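Local coordinates for outer membrane protein Omp121 (Bacteroides thetaiotaomicron, PDB 5FQ8), which probably imports nutrients across the outer membrane as a TonB-dependent beta-barrel receptor with an N-terminal plug domain, and binds metal ions, at residues Val175-Gly181 with Phe978-Phe984; Phe764-Ala769 with Asp893-Leu899; Val779-Leu785 with Asn874-Ile878; Val910-Leu916 with Val929-Tyr934. One frame throughout, in Å; residues are numbered along the deposited sequence.

Overall arrangement
Contacts 1 and 4 lie in the transmembrane barrel, with centres about 12 Å apart. They share a run of neighbouring antiparallel strands: 899-915, 928-941, 973-983 and 177-188. Contact 1 pairs the last of these with 973-983 and so closes the barrel between its first and last strands. Contacts 2 and 3 lie on the other side of the chain's centre from contact 1, with centres about 54 and 70 Å from its centre. Their centres are about 20 Å apart and they do not touch. Both tie the region 763-794 to the segments flanking helix 880-889. Along the chain, contact 1 spans the other three, contact 2 spans contact 3, and contact 4 follows both.

Contact 1 (Val175-Gly181 with Phe978-Phe984); sequences VGIEYNG and FNLMVKF
F984, the C-terminal residue, meets V175, G176 and I177 through its carboxylate. V175 N donates to F984 O at 3.2 Å, with an N-H...O angle of 166°. G176 N reaches F984 OXT at 3.3 Å, and I177 N makes a weak bond to the same oxygen. The F984 ring turns one edge to I177 O, which lies in its plane, and CD2 touches I177 CG2 at 4.0 Å. The hydrogen-bonded pairs Y179-V982 and G181-L980 continue the antiparallel ladder. G181 N donates to L980 O at 2.8 Å. On the face of E178 and K983, the extended glutamate (chi1 179°) sends OE1 to within 3.8 Å of K983 NZ, a long salt bridge. E178 OE2 takes a weak bond from N180 ND2 and lies 3.5 Å from M981 CE. Further out, N180 touches R56 and D136 in the plug region, consistent with this face looking into the barrel. Y179, on the other face, bonds N257 through OH. A303 and L306 of a second copy of the protein pack on V175 and I177. The terminal charge is thus met by backbone N-H groups, which probably spread it and fasten the chain end at the barrel seam.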
loop_
_atom_site.group_PDB
_atom_site.type_symbol
_atom_site.label_atom_id
_atom_site.label_comp_id
_atom_site.label_asym_id
_atom_site.label_seq_id
_atom_site.Cartn_x
_atom_site.Cartn_y
_atom_site.Cartn_z
ATOM N N VAL B 175 13.896 -48.168 -21.721
ATOM C CA VAL B 175 13.738 -46.813 -22.245
ATOM C C VAL B 175 14.204 -45.729 -21.283
ATOM O O VAL B 175 14.557 -44.633 -21.738
ATOM C CB VAL B 175 12.281 -46.538 -22.656
ATOM C CG1 VAL B 175 11.823 -47.552 -23.665
ATOM C CG2 VAL B 175 11.396 -46.561 -21.451
ATOM N N GLY B 176 14.212 -45.990 -19.986
ATOM C CA GLY B 176 14.768 -45.045 -19.039
ATOM C C GLY B 176 13.764 -44.102 -18.413
ATOM O O GLY B 176 14.080 -42.943 -18.144
ATOM N N ILE B 177 12.557 -44.589 -18.162
ATOM C CA ILE B 177 11.489 -43.802 -17.566
ATOM C C ILE B 177 11.157 -44.409 -16.219
ATOM O O ILE B 177 10.770 -45.575 -16.147
ATOM C CB ILE B 177 10.238 -43.766 -18.451
ATOM C CG1 ILE B 177 10.541 -43.172 -19.817
ATOM C CG2 ILE B 177 9.142 -42.983 -17.772
ATOM C CD1 ILE B 177 9.375 -43.252 -20.760
ATOM N N GLU B 178 11.278 -43.618 -15.163
ATOM C CA GLU B 178 10.878 -44.007 -13.817
ATOM C C GLU B 178 9.748 -43.117 -13.335
ATOM O O GLU B 178 9.884 -41.899 -13.329
ATOM C CB GLU B 178 12.052 -43.908 -12.858
ATOM C CG GLU B 178 11.712 -44.276 -11.440
ATOM C CD GLU B 178 12.875 -44.093 -10.522
ATOM O OE1 GLU B 178 13.999 -43.929 -11.032
ATOM O OE2 GLU B 178 12.664 -44.101 -9.292
ATOM N N TYR B 179 8.644 -43.723 -12.935
ATOM C CA TYR B 179 7.505 -43.011 -12.378
ATOM C C TYR B 179 7.346 -43.350 -10.906
ATOM O O TYR B 179 7.506 -44.502 -10.517
ATOM C CB TYR B 179 6.240 -43.363 -13.116
ATOM C CG TYR B 179 4.966 -42.905 -12.455
ATOM C CD1 TYR B 179 4.638 -41.564 -12.388
ATOM C CD2 TYR B 179 4.069 -43.819 -11.934
ATOM C CE1 TYR B 179 3.469 -41.146 -11.806
ATOM C CE2 TYR B 179 2.895 -43.415 -11.359
ATOM C CZ TYR B 179 2.598 -42.076 -11.294
ATOM O OH TYR B 179 1.422 -41.668 -10.710
ATOM N N ASN B 180 7.054 -42.342 -10.086
ATOM C CA ASN B 180 6.657 -42.543 -8.699
ATOM C C ASN B 180 5.328 -41.844 -8.485
ATOM O O ASN B 180 5.211 -40.645 -8.744
ATOM C CB ASN B 180 7.700 -42.000 -7.725
ATOM C CG ASN B 180 8.967 -42.804 -7.725
ATOM O OD1 ASN B 180 9.086 -43.786 -7.007
ATOM N ND2 ASN B 180 9.930 -42.389 -8.527
ATOM N N GLY B 181 4.334 -42.585 -8.027
ATOM C CA GLY B 181 3.027 -42.024 -7.784
ATOM C C GLY B 181 2.612 -42.288 -6.358
ATOM O O GLY B 181 2.644 -43.425 -5.905
ATOM N N PHE B 978 0.875 -44.434 0.704
ATOM C CA PHE B 978 1.335 -45.435 -0.245
ATOM C C PHE B 978 2.110 -44.769 -1.371
ATOM O O PHE B 978 1.924 -43.595 -1.660
ATOM C CB PHE B 978 0.173 -46.225 -0.844
ATOM C CG PHE B 978 -0.514 -47.107 0.139
ATOM C CD1 PHE B 978 0.145 -48.191 0.686
ATOM C CD2 PHE B 978 -1.811 -46.856 0.518
ATOM C CE1 PHE B 978 -0.476 -49.010 1.598
ATOM C CE2 PHE B 978 -2.443 -47.666 1.430
ATOM C CZ PHE B 978 -1.773 -48.749 1.976
ATOM N N ASN B 979 2.982 -45.539 -2.015
ATOM C CA ASN B 979 3.760 -45.063 -3.149
ATOM C C ASN B 979 3.944 -46.199 -4.138
ATOM O O ASN B 979 4.282 -47.315 -3.746
ATOM C CB ASN B 979 5.130 -44.542 -2.725
ATOM C CG ASN B 979 5.954 -44.041 -3.905
ATOM O OD1 ASN B 979 5.469 -43.274 -4.725
ATOM N ND2 ASN B 979 7.202 -44.470 -3.987
ATOM N N LEU B 980 3.736 -45.910 -5.415
ATOM C CA LEU B 980 3.942 -46.868 -6.486
ATOM C C LEU B 980 5.124 -46.414 -7.318
ATOM O O LEU B 980 5.184 -45.259 -7.726
ATOM C CB LEU B 980 2.687 -46.992 -7.337
ATOM C CG LEU B 980 2.754 -47.922 -8.533
ATOM C CD1 LEU B 980 3.417 -49.189 -8.119
ATOM C CD2 LEU B 980 1.369 -48.215 -9.064
ATOM N N MET B 981 6.074 -47.307 -7.542
ATOM C CA MET B 981 7.234 -47.025 -8.370
ATOM C C MET B 981 7.215 -47.956 -9.567
ATOM O O MET B 981 6.882 -49.128 -9.438
ATOM C CB MET B 981 8.511 -47.192 -7.598
ATOM C CG MET B 981 9.720 -46.733 -8.328
ATOM S SD MET B 981 10.604 -48.033 -9.130
ATOM C CE MET B 981 12.271 -47.560 -8.751
ATOM N N VAL B 982 7.527 -47.422 -10.738
ATOM C CA VAL B 982 7.336 -48.131 -11.997
ATOM C C VAL B 982 8.482 -47.783 -12.924
ATOM O O VAL B 982 8.499 -46.698 -13.501
ATOM C CB VAL B 982 5.995 -47.751 -12.649
ATOM C CG1 VAL B 982 5.839 -48.466 -13.941
ATOM C CG2 VAL B 982 4.828 -48.056 -11.735
ATOM N N LYS B 983 9.450 -48.670 -13.078
ATOM C CA LYS B 983 10.533 -48.416 -14.015
ATOM C C LYS B 983 10.143 -48.887 -15.409
ATOM O O LYS B 983 9.530 -49.942 -15.572
ATOM C CB LYS B 983 11.820 -49.104 -13.568
ATOM C CG LYS B 983 12.884 -48.157 -13.026
ATOM C CD LYS B 983 14.244 -48.837 -12.903
ATOM C CE LYS B 983 15.339 -47.886 -12.421
ATOM N NZ LYS B 983 15.182 -47.509 -10.985
ATOM N N PHE B 984 10.460 -48.069 -16.405
ATOM C CA PHE B 984 10.271 -48.429 -17.799
ATOM C C PHE B 984 11.628 -48.469 -18.457
ATOM O O PHE B 984 11.795 -49.030 -19.533
ATOM C CB PHE B 984 9.397 -47.424 -18.540
ATOM C CG PHE B 984 7.949 -47.457 -18.170
ATOM C CD1 PHE B 984 7.083 -48.315 -18.801
ATOM C CD2 PHE B 984 7.450 -46.582 -17.240
ATOM C CE1 PHE B 984 5.755 -48.325 -18.486
ATOM C CE2 PHE B 984 6.124 -46.584 -16.920
ATOM C CZ PHE B 984 5.270 -47.450 -17.544
ATOM O OXT PHE B 984 12.576 -47.896 -17.923
#

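Contact 2 (Phe764-Ala769 with Asp893-Leu899); sequences FKAQVA and DMGSCFL
L899 places its CD2 methyl over one face of the F764 ring, offset toward the rim. L899 CD2 is 3.7 Å from the F764 ring centroid and 28° off the normal, a CH-pi contact. The L899 chain crosses the phenylalanine at a slant. L899 CD1, the other methyl, reaches A766 CB at 4.0 Å. The same A766 CB also meets the backbone of the 3-10 segment 893-898, 3.8 Å from S896 CA. Q767 CG sits between the backbone N and the carbonyl carbon (chi1 63°), which sets Q767 CG 3.5 Å from G895 CA. A side chain on G895 would run into this CG. Q767 and M894 cross at about a right angle. The M894 chain is bent at its second and third torsions and lays SD against A769 CB, at 3.8 Å.

Residues 764-766 belong to a strand of a small four-stranded antiparallel sheet. Its partner here is a 3-10 segment that leads from the region of helix 880-889 into barrel strand 899-915. Within that segment F898 N bonds to G895 O and L899 N to S896 O. V828, at the start of another barrel-side strand, touches both F764 and L899. Just beyond A766, S896 N donates to Q767 O at 3.1 Å with an N-H...O angle of 161°.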
loop_
_atom_site.group_PDB
_atom_site.type_symbol
_atom_site.label_atom_id
_atom_site.label_comp_id
_atom_site.label_asym_id
_atom_site.label_seq_id
_atom_site.Cartn_x
_atom_site.Cartn_y
_atom_site.Cartn_z
ATOM N N PHE B 764 16.828 -19.185 29.320
ATOM C CA PHE B 764 15.496 -18.656 29.588
ATOM C C PHE B 764 15.440 -18.028 30.967
ATOM O O PHE B 764 15.998 -18.569 31.922
ATOM C CB PHE B 764 14.433 -19.739 29.534
ATOM C CG PHE B 764 13.963 -20.066 28.171
ATOM C CD1 PHE B 764 12.895 -19.401 27.623
ATOM C CD2 PHE B 764 14.569 -21.063 27.450
ATOM C CE1 PHE B 764 12.443 -19.712 26.385
ATOM C CE2 PHE B 764 14.121 -21.393 26.224
ATOM C CZ PHE B 764 13.049 -20.711 25.679
ATOM N N LYS B 765 14.749 -16.894 31.061
ATOM C CA LYS B 765 14.341 -16.294 32.322
ATOM C C LYS B 765 12.827 -16.168 32.333
ATOM O O LYS B 765 12.216 -15.885 31.311
ATOM C CB LYS B 765 14.981 -14.934 32.520
ATOM C CG LYS B 765 16.465 -14.954 32.730
ATOM C CD LYS B 765 16.972 -13.575 32.997
ATOM C CE LYS B 765 18.449 -13.563 33.280
ATOM N NZ LYS B 765 18.920 -12.188 33.591
ATOM N N ALA B 766 12.221 -16.395 33.487
ATOM C CA ALA B 766 10.772 -16.341 33.593
ATOM C C ALA B 766 10.392 -16.076 35.038
ATOM O O ALA B 766 11.189 -16.286 35.949
ATOM C CB ALA B 766 10.140 -17.634 33.082
ATOM N N GLN B 767 9.168 -15.603 35.244
ATOM C CA GLN B 767 8.761 -15.201 36.586
ATOM C C GLN B 767 8.475 -16.429 37.444
ATOM O O GLN B 767 7.669 -17.285 37.077
ATOM C CB GLN B 767 7.555 -14.258 36.559
ATOM C CG GLN B 767 6.271 -14.791 35.994
ATOM C CD GLN B 767 5.047 -14.203 36.657
ATOM O OE1 GLN B 767 5.148 -13.279 37.438
ATOM N NE2 GLN B 767 3.887 -14.748 36.355
ATOM N N VAL B 768 9.164 -16.512 38.575
ATOM C CA VAL B 768 8.963 -17.536 39.580
ATOM C C VAL B 768 8.410 -16.856 40.817
ATOM O O VAL B 768 8.472 -15.637 40.952
ATOM C CB VAL B 768 10.271 -18.287 39.894
ATOM C CG1 VAL B 768 11.224 -17.372 40.601
ATOM C CG2 VAL B 768 10.010 -19.570 40.700
ATOM N N ALA B 769 7.845 -17.650 41.718
ATOM C CA ALA B 769 7.292 -17.059 42.920
ATOM C C ALA B 769 8.363 -16.870 43.981
ATOM O O ALA B 769 9.422 -17.493 43.952
ATOM C CB ALA B 769 6.157 -17.901 43.474
ATOM N N ASP B 893 4.127 -22.053 40.007
ATOM C CA ASP B 893 5.261 -21.855 39.135
ATOM C C ASP B 893 5.246 -20.506 38.444
ATOM O O ASP B 893 6.285 -20.079 37.930
ATOM C CB ASP B 893 5.289 -22.951 38.073
ATOM C CG ASP B 893 5.994 -24.179 38.525
ATOM O OD1 ASP B 893 6.938 -24.071 39.330
ATOM O OD2 ASP B 893 5.593 -25.261 38.053
ATOM N N MET B 894 4.099 -19.839 38.413
ATOM C CA MET B 894 3.905 -18.514 37.781
ATOM C C MET B 894 4.268 -18.635 36.299
ATOM O O MET B 894 3.889 -19.612 35.640
ATOM C CB MET B 894 4.670 -17.439 38.527
ATOM C CG MET B 894 4.381 -17.418 40.006
ATOM S SD MET B 894 4.468 -15.812 40.776
ATOM C CE MET B 894 2.751 -15.401 40.825
ATOM N N GLY B 895 4.977 -17.665 35.744
ATOM C CA GLY B 895 5.258 -17.697 34.327
ATOM C C GLY B 895 6.094 -18.892 33.910
ATOM O O GLY B 895 5.885 -19.465 32.837
ATOM N N SER B 896 7.052 -19.284 34.746
ATOM C CA SER B 896 7.921 -20.394 34.399
ATOM C C SER B 896 7.147 -21.679 34.147
ATOM O O SER B 896 7.663 -22.576 33.479
ATOM C CB SER B 896 8.925 -20.604 35.504
ATOM O OG SER B 896 8.221 -20.927 36.680
ATOM N N CYS B 897 5.916 -21.778 34.652
ATOM C CA CYS B 897 5.084 -22.944 34.381
ATOM C C CYS B 897 4.988 -23.234 32.902
ATOM O O CYS B 897 4.811 -24.388 32.506
ATOM C CB CYS B 897 3.690 -22.732 34.949
ATOM S SG CYS B 897 2.484 -23.948 34.477
ATOM N N PHE B 898 5.125 -22.217 32.069
ATOM C CA PHE B 898 4.849 -22.366 30.657
ATOM C C PHE B 898 6.100 -22.547 29.834
ATOM O O PHE B 898 6.008 -22.633 28.614
ATOM C CB PHE B 898 4.041 -21.176 30.167
ATOM C CG PHE B 898 2.768 -20.979 30.927
ATOM C CD1 PHE B 898 1.789 -21.947 30.916
ATOM C CD2 PHE B 898 2.564 -19.842 31.662
ATOM C CE1 PHE B 898 0.632 -21.783 31.613
ATOM C CE2 PHE B 898 1.408 -19.660 32.354
ATOM C CZ PHE B 898 0.434 -20.629 32.339
ATOM N N LEU B 899 7.260 -22.621 30.465
ATOM C CA LEU B 899 8.399 -23.277 29.849
ATOM C C LEU B 899 8.228 -24.780 29.999
ATOM O O LEU B 899 8.061 -25.284 31.115
ATOM C CB LEU B 899 9.694 -22.802 30.486
ATOM C CG LEU B 899 10.006 -21.359 30.148
ATOM C CD1 LEU B 899 11.129 -20.867 30.986
ATOM C CD2 LEU B 899 10.366 -21.262 28.699
#

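Contact 3 (Val779-Leu785 with Asn874-Ile878); sequences VNSSTGL and NTTPI
The flat amide of N874 has the CG2 methyl of V779 over one face, 3.4 Å from N874 CG. The opposite side is turned to the backbone of T876. T876 N donates to N874 OD1 at 2.8 Å, from well above the carbonyl plane, and so closes an Asx turn. At the other end of the amide, N874 ND2 donates to T876 O at 3.2 Å, with T876 O tilted 20° from the amide plane. ND2 also bonds S859 OG, in strand 859-865, so the amide is held at both ends. With an alanine here, T876 N would probably lose its acceptor, the turn would be freer to move, and V779 CG2 would lose the flat surface it rests on.

The facing loop is built on a second Asx turn. N780 OD1 accepts from both S782 N and T783 N. It curls the chain and presents S781 O to T876. T876 keeps OG1 beside its backbone N (chi1 -50°), and OG1 donates to S781 O. The modelled length of that bond is too short to be trusted. T876 CG2 lies against S782 O at 3.5 Å. G784 brings its bare backbone close to P877 and I878, where a CB would clash.

These two loops follow strands 777-778 and 868-873. T783, T875 and P877 also touch chains of other proteins in the assembly. The side chains of L785 and I878 cross at about a right angle, with L785 CD2 4.0 Å from I878 CD1. A water donates to G784 O at 2.7 Å and weakly to T876 O.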
loop_
_atom_site.group_PDB
_atom_site.type_symbol
_atom_site.label_atom_id
_atom_site.label_comp_id
_atom_site.label_asym_id
_atom_site.label_seq_id
_atom_site.Cartn_x
_atom_site.Cartn_y
_atom_site.Cartn_z
ATOM N N VAL B 779 2.883 -16.328 49.622
ATOM C CA VAL B 779 1.615 -16.005 49.002
ATOM C C VAL B 779 1.038 -14.760 49.660
ATOM O O VAL B 779 1.502 -14.302 50.698
ATOM C CB VAL B 779 0.620 -17.166 49.086
ATOM C CG1 VAL B 779 1.109 -18.319 48.256
ATOM C CG2 VAL B 779 0.478 -17.568 50.504
ATOM N N ASN B 780 0.008 -14.225 49.024
ATOM C CA ASN B 780 -0.592 -12.960 49.406
ATOM C C ASN B 780 -1.561 -13.194 50.543
ATOM O O ASN B 780 -2.397 -14.096 50.475
ATOM C CB ASN B 780 -1.301 -12.349 48.197
ATOM C CG ASN B 780 -2.123 -11.128 48.541
ATOM O OD1 ASN B 780 -3.224 -11.238 49.070
ATOM N ND2 ASN B 780 -1.612 -9.957 48.194
ATOM N N SER B 781 -1.452 -12.367 51.578
ATOM C CA SER B 781 -2.230 -12.570 52.790
ATOM C C SER B 781 -3.721 -12.589 52.517
ATOM O O SER B 781 -4.473 -13.238 53.243
ATOM C CB SER B 781 -1.894 -11.472 53.789
ATOM O OG SER B 781 -0.536 -11.095 53.663
ATOM N N SER B 782 -4.170 -11.903 51.476
ATOM C CA SER B 782 -5.595 -11.704 51.285
ATOM C C SER B 782 -6.186 -12.585 50.201
ATOM O O SER B 782 -7.320 -13.041 50.339
ATOM C CB SER B 782 -5.879 -10.240 50.953
ATOM O OG SER B 782 -7.269 -9.989 50.950
ATOM N N THR B 783 -5.445 -12.845 49.129
ATOM C CA THR B 783 -5.966 -13.636 48.024
ATOM C C THR B 783 -5.552 -15.096 48.059
ATOM O O THR B 783 -6.281 -15.946 47.541
ATOM C CB THR B 783 -5.507 -13.052 46.692
ATOM O OG1 THR B 783 -4.082 -12.921 46.700
ATOM C CG2 THR B 783 -6.135 -11.713 46.476
ATOM N N GLY B 784 -4.403 -15.407 48.642
ATOM C CA GLY B 784 -3.873 -16.746 48.620
ATOM C C GLY B 784 -2.923 -17.021 47.487
ATOM O O GLY B 784 -2.212 -18.014 47.538
ATOM N N LEU B 785 -2.869 -16.165 46.490
ATOM C CA LEU B 785 -2.117 -16.411 45.271
ATOM C C LEU B 785 -0.636 -16.149 45.494
ATOM O O LEU B 785 -0.265 -15.394 46.384
ATOM C CB LEU B 785 -2.624 -15.522 44.154
ATOM C CG LEU B 785 -4.122 -15.591 43.930
ATOM C CD1 LEU B 785 -4.566 -14.450 43.065
ATOM C CD2 LEU B 785 -4.414 -16.891 43.272
ATOM N N ASN B 874 0.780 -19.589 56.169
ATOM C CA ASN B 874 -0.314 -18.954 55.469
ATOM C C ASN B 874 -1.629 -19.625 55.814
ATOM O O ASN B 874 -1.763 -20.841 55.711
ATOM C CB ASN B 874 -0.090 -19.008 53.968
ATOM C CG ASN B 874 -1.331 -18.669 53.213
ATOM O OD1 ASN B 874 -2.006 -17.695 53.523
ATOM N ND2 ASN B 874 -1.675 -19.494 52.242
ATOM N N THR B 875 -2.606 -18.818 56.186
ATOM C CA THR B 875 -3.935 -19.289 56.515
ATOM C C THR B 875 -4.950 -19.018 55.418
ATOM O O THR B 875 -6.090 -19.479 55.518
ATOM C CB THR B 875 -4.379 -18.615 57.804
ATOM O OG1 THR B 875 -3.290 -18.663 58.715
ATOM C CG2 THR B 875 -5.533 -19.327 58.420
ATOM N N THR B 876 -4.570 -18.293 54.372
ATOM C CA THR B 876 -5.550 -17.817 53.421
ATOM C C THR B 876 -5.748 -18.833 52.316
ATOM O O THR B 876 -4.776 -19.201 51.648
ATOM C CB THR B 876 -5.136 -16.496 52.820
ATOM O OG1 THR B 876 -4.777 -15.586 53.862
ATOM C CG2 THR B 876 -6.299 -15.927 52.102
ATOM N N PRO B 877 -6.961 -19.312 52.096
ATOM C CA PRO B 877 -7.221 -20.159 50.938
ATOM C C PRO B 877 -7.350 -19.339 49.670
ATOM O O PRO B 877 -7.672 -18.152 49.688
ATOM C CB PRO B 877 -8.551 -20.822 51.293
ATOM C CG PRO B 877 -9.236 -19.811 52.115
ATOM C CD PRO B 877 -8.163 -19.148 52.929
ATOM N N ILE B 878 -7.063 -19.997 48.558
ATOM C CA ILE B 878 -7.461 -19.482 47.260
ATOM C C ILE B 878 -8.914 -19.871 47.064
ATOM O O ILE B 878 -9.248 -21.053 47.049
ATOM C CB ILE B 878 -6.582 -20.046 46.140
ATOM C CG1 ILE B 878 -5.132 -19.645 46.334
ATOM C CG2 ILE B 878 -7.060 -19.537 44.832
ATOM C CD1 ILE B 878 -4.219 -20.287 45.321
HETATM O O HOH W 1 -2.824 -20.183 49.035
#

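Contact 4 (Val910-Leu916 with Val929-Tyr934); sequences VVLGWDL and VKVSAY
K930 leaves its backbone with CG anti to N (chi1 -179°) and then bends at chi3 (-83°), which swings its end to the carboxylate of D915. K930 NZ stays 3.8 Å from D915 OD2, a long salt bridge. The lysine also rests CG against W914 O. L916 and V929 lie side by side, pointing the same way, with L916 CD1 3.6 Å from V929 CG1. The other L916 methyl, CD2, covers the centre of one face of the W914 ring.

The two strands form an antiparallel hairpin pair of the barrel wall. L912 N donates to A933 O, W914 N to V931 O at 2.8 Å, and L916 N to V929 O at 2.7 Å. A water bridges the end of the ladder. It donates to L916 O, accepts from V929 N and bonds weakly to D915 OD1. A lysine in place of D915 would probably leave K930 facing a like charge and take away an acceptor of this water.

V911, S932 and Y934 share the face of D915. Y934 bonds Q184 through OH. L912, W914, V931 and A933 form the other face, and a bound C8E detergent lies about 4 Å from the A933 side chain. The chemistry is thus split: this apolar surface is probably toward lipid, while the polar and charged side chains gather with V911 on the other face, probably the inner side.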
loop_
_atom_site.group_PDB
_atom_site.type_symbol
_atom_site.label_atom_id
_atom_site.label_comp_id
_atom_site.label_asym_id
_atom_site.label_seq_id
_atom_site.Cartn_x
_atom_site.Cartn_y
_atom_site.Cartn_z
ATOM N N VAL B 910 8.281 -45.237 9.452
ATOM C CA VAL B 910 8.215 -46.670 9.168
ATOM C C VAL B 910 7.914 -46.854 7.686
ATOM O O VAL B 910 6.909 -46.342 7.188
ATOM C CB VAL B 910 7.148 -47.377 10.021
ATOM C CG1 VAL B 910 7.009 -48.815 9.587
ATOM C CG2 VAL B 910 7.504 -47.310 11.471
ATOM N N VAL B 911 8.763 -47.601 6.979
ATOM C CA VAL B 911 8.609 -47.822 5.541
ATOM C C VAL B 911 8.541 -49.318 5.244
ATOM O O VAL B 911 9.491 -50.052 5.526
ATOM C CB VAL B 911 9.755 -47.184 4.743
ATOM C CG1 VAL B 911 9.385 -47.142 3.298
ATOM C CG2 VAL B 911 10.039 -45.812 5.244
ATOM N N LEU B 912 7.446 -49.759 4.632
ATOM C CA LEU B 912 7.265 -51.145 4.214
ATOM C C LEU B 912 7.298 -51.195 2.693
ATOM O O LEU B 912 6.363 -50.739 2.031
ATOM C CB LEU B 912 5.955 -51.714 4.753
ATOM C CG LEU B 912 5.627 -53.140 4.320
ATOM C CD1 LEU B 912 6.759 -54.015 4.704
ATOM C CD2 LEU B 912 4.363 -53.663 4.935
ATOM N N GLY B 913 8.355 -51.759 2.142
ATOM C CA GLY B 913 8.543 -51.803 0.699
ATOM C C GLY B 913 8.434 -53.210 0.147
ATOM O O GLY B 913 8.947 -54.158 0.743
ATOM N N TRP B 914 7.763 -53.338 -0.997
ATOM C CA TRP B 914 7.674 -54.606 -1.718
ATOM C C TRP B 914 8.147 -54.444 -3.160
ATOM O O TRP B 914 7.389 -54.000 -4.020
ATOM C CB TRP B 914 6.262 -55.162 -1.693
ATOM C CG TRP B 914 6.180 -56.465 -2.393
ATOM C CD1 TRP B 914 7.207 -57.305 -2.665
ATOM C CD2 TRP B 914 5.008 -57.078 -2.929
ATOM N NE1 TRP B 914 6.754 -58.405 -3.333
ATOM C CE2 TRP B 914 5.402 -58.294 -3.505
ATOM C CE3 TRP B 914 3.661 -56.716 -2.975
ATOM C CZ2 TRP B 914 4.502 -59.154 -4.118
ATOM C CZ3 TRP B 914 2.766 -57.571 -3.589
ATOM C CH2 TRP B 914 3.190 -58.774 -4.150
ATOM N N ASP B 915 9.385 -54.840 -3.429
ATOM C CA ASP B 915 9.897 -54.921 -4.791
ATOM C C ASP B 915 9.350 -56.183 -5.458
ATOM O O ASP B 915 9.611 -57.290 -4.988
ATOM C CB ASP B 915 11.423 -54.949 -4.755
ATOM C CG ASP B 915 12.050 -53.936 -5.669
ATOM O OD1 ASP B 915 11.588 -53.802 -6.823
ATOM O OD2 ASP B 915 13.016 -53.278 -5.224
ATOM N N LEU B 916 8.595 -56.032 -6.545
ATOM C CA LEU B 916 7.996 -57.200 -7.190
ATOM C C LEU B 916 9.065 -58.049 -7.877
ATOM O O LEU B 916 10.012 -57.514 -8.454
ATOM C CB LEU B 916 6.945 -56.792 -8.218
ATOM C CG LEU B 916 5.689 -56.046 -7.775
ATOM C CD1 LEU B 916 4.650 -56.180 -8.842
ATOM C CD2 LEU B 916 5.163 -56.580 -6.479
ATOM N N VAL B 929 8.956 -52.887 -10.393
ATOM C CA VAL B 929 7.755 -52.374 -9.747
ATOM C C VAL B 929 7.935 -52.534 -8.249
ATOM O O VAL B 929 8.177 -53.646 -7.775
ATOM C CB VAL B 929 6.476 -53.099 -10.198
ATOM C CG1 VAL B 929 5.335 -52.684 -9.312
ATOM C CG2 VAL B 929 6.149 -52.783 -11.614
ATOM N N LYS B 930 7.825 -51.438 -7.500
ATOM C CA LYS B 930 7.902 -51.487 -6.044
ATOM C C LYS B 930 6.711 -50.749 -5.466
ATOM O O LYS B 930 6.613 -49.531 -5.602
ATOM C CB LYS B 930 9.204 -50.889 -5.519
ATOM C CG LYS B 930 9.298 -50.959 -4.001
ATOM C CD LYS B 930 10.513 -50.257 -3.428
ATOM C CE LYS B 930 11.738 -51.125 -3.457
ATOM N NZ LYS B 930 12.714 -50.750 -2.408
ATOM N N VAL B 931 5.808 -51.469 -4.849
ATOM C CA VAL B 931 4.790 -50.849 -4.015
ATOM C C VAL B 931 5.412 -50.559 -2.658
ATOM O O VAL B 931 6.357 -51.230 -2.239
ATOM C CB VAL B 931 3.552 -51.757 -3.907
ATOM C CG1 VAL B 931 2.525 -51.163 -2.990
ATOM C CG2 VAL B 931 2.940 -51.926 -5.253
ATOM N N SER B 932 4.913 -49.527 -1.982
ATOM C CA SER B 932 5.502 -49.066 -0.734
ATOM C C SER B 932 4.420 -48.468 0.139
ATOM O O SER B 932 3.663 -47.618 -0.317
ATOM C CB SER B 932 6.583 -48.022 -0.993
ATOM O OG SER B 932 7.375 -47.848 0.155
ATOM N N ALA B 933 4.353 -48.905 1.384
ATOM C CA ALA B 933 3.530 -48.258 2.391
ATOM C C ALA B 933 4.456 -47.599 3.390
ATOM O O ALA B 933 5.531 -48.122 3.681
ATOM C CB ALA B 933 2.614 -49.243 3.093
ATOM N N TYR B 934 4.069 -46.432 3.886
ATOM C CA TYR B 934 4.935 -45.731 4.813
ATOM C C TYR B 934 4.096 -44.942 5.797
ATOM O O TYR B 934 2.885 -44.791 5.639
ATOM C CB TYR B 934 5.919 -44.822 4.086
ATOM C CG TYR B 934 5.264 -43.743 3.274
ATOM C CD1 TYR B 934 4.603 -44.038 2.089
ATOM C CD2 TYR B 934 5.326 -42.430 3.677
ATOM C CE1 TYR B 934 4.013 -43.060 1.344
ATOM C CE2 TYR B 934 4.746 -41.451 2.938
ATOM C CZ TYR B 934 4.086 -41.761 1.770
ATOM O OH TYR B 934 3.497 -40.752 1.032
HETATM O O HOH W 2 10.738 -55.261 -9.691
#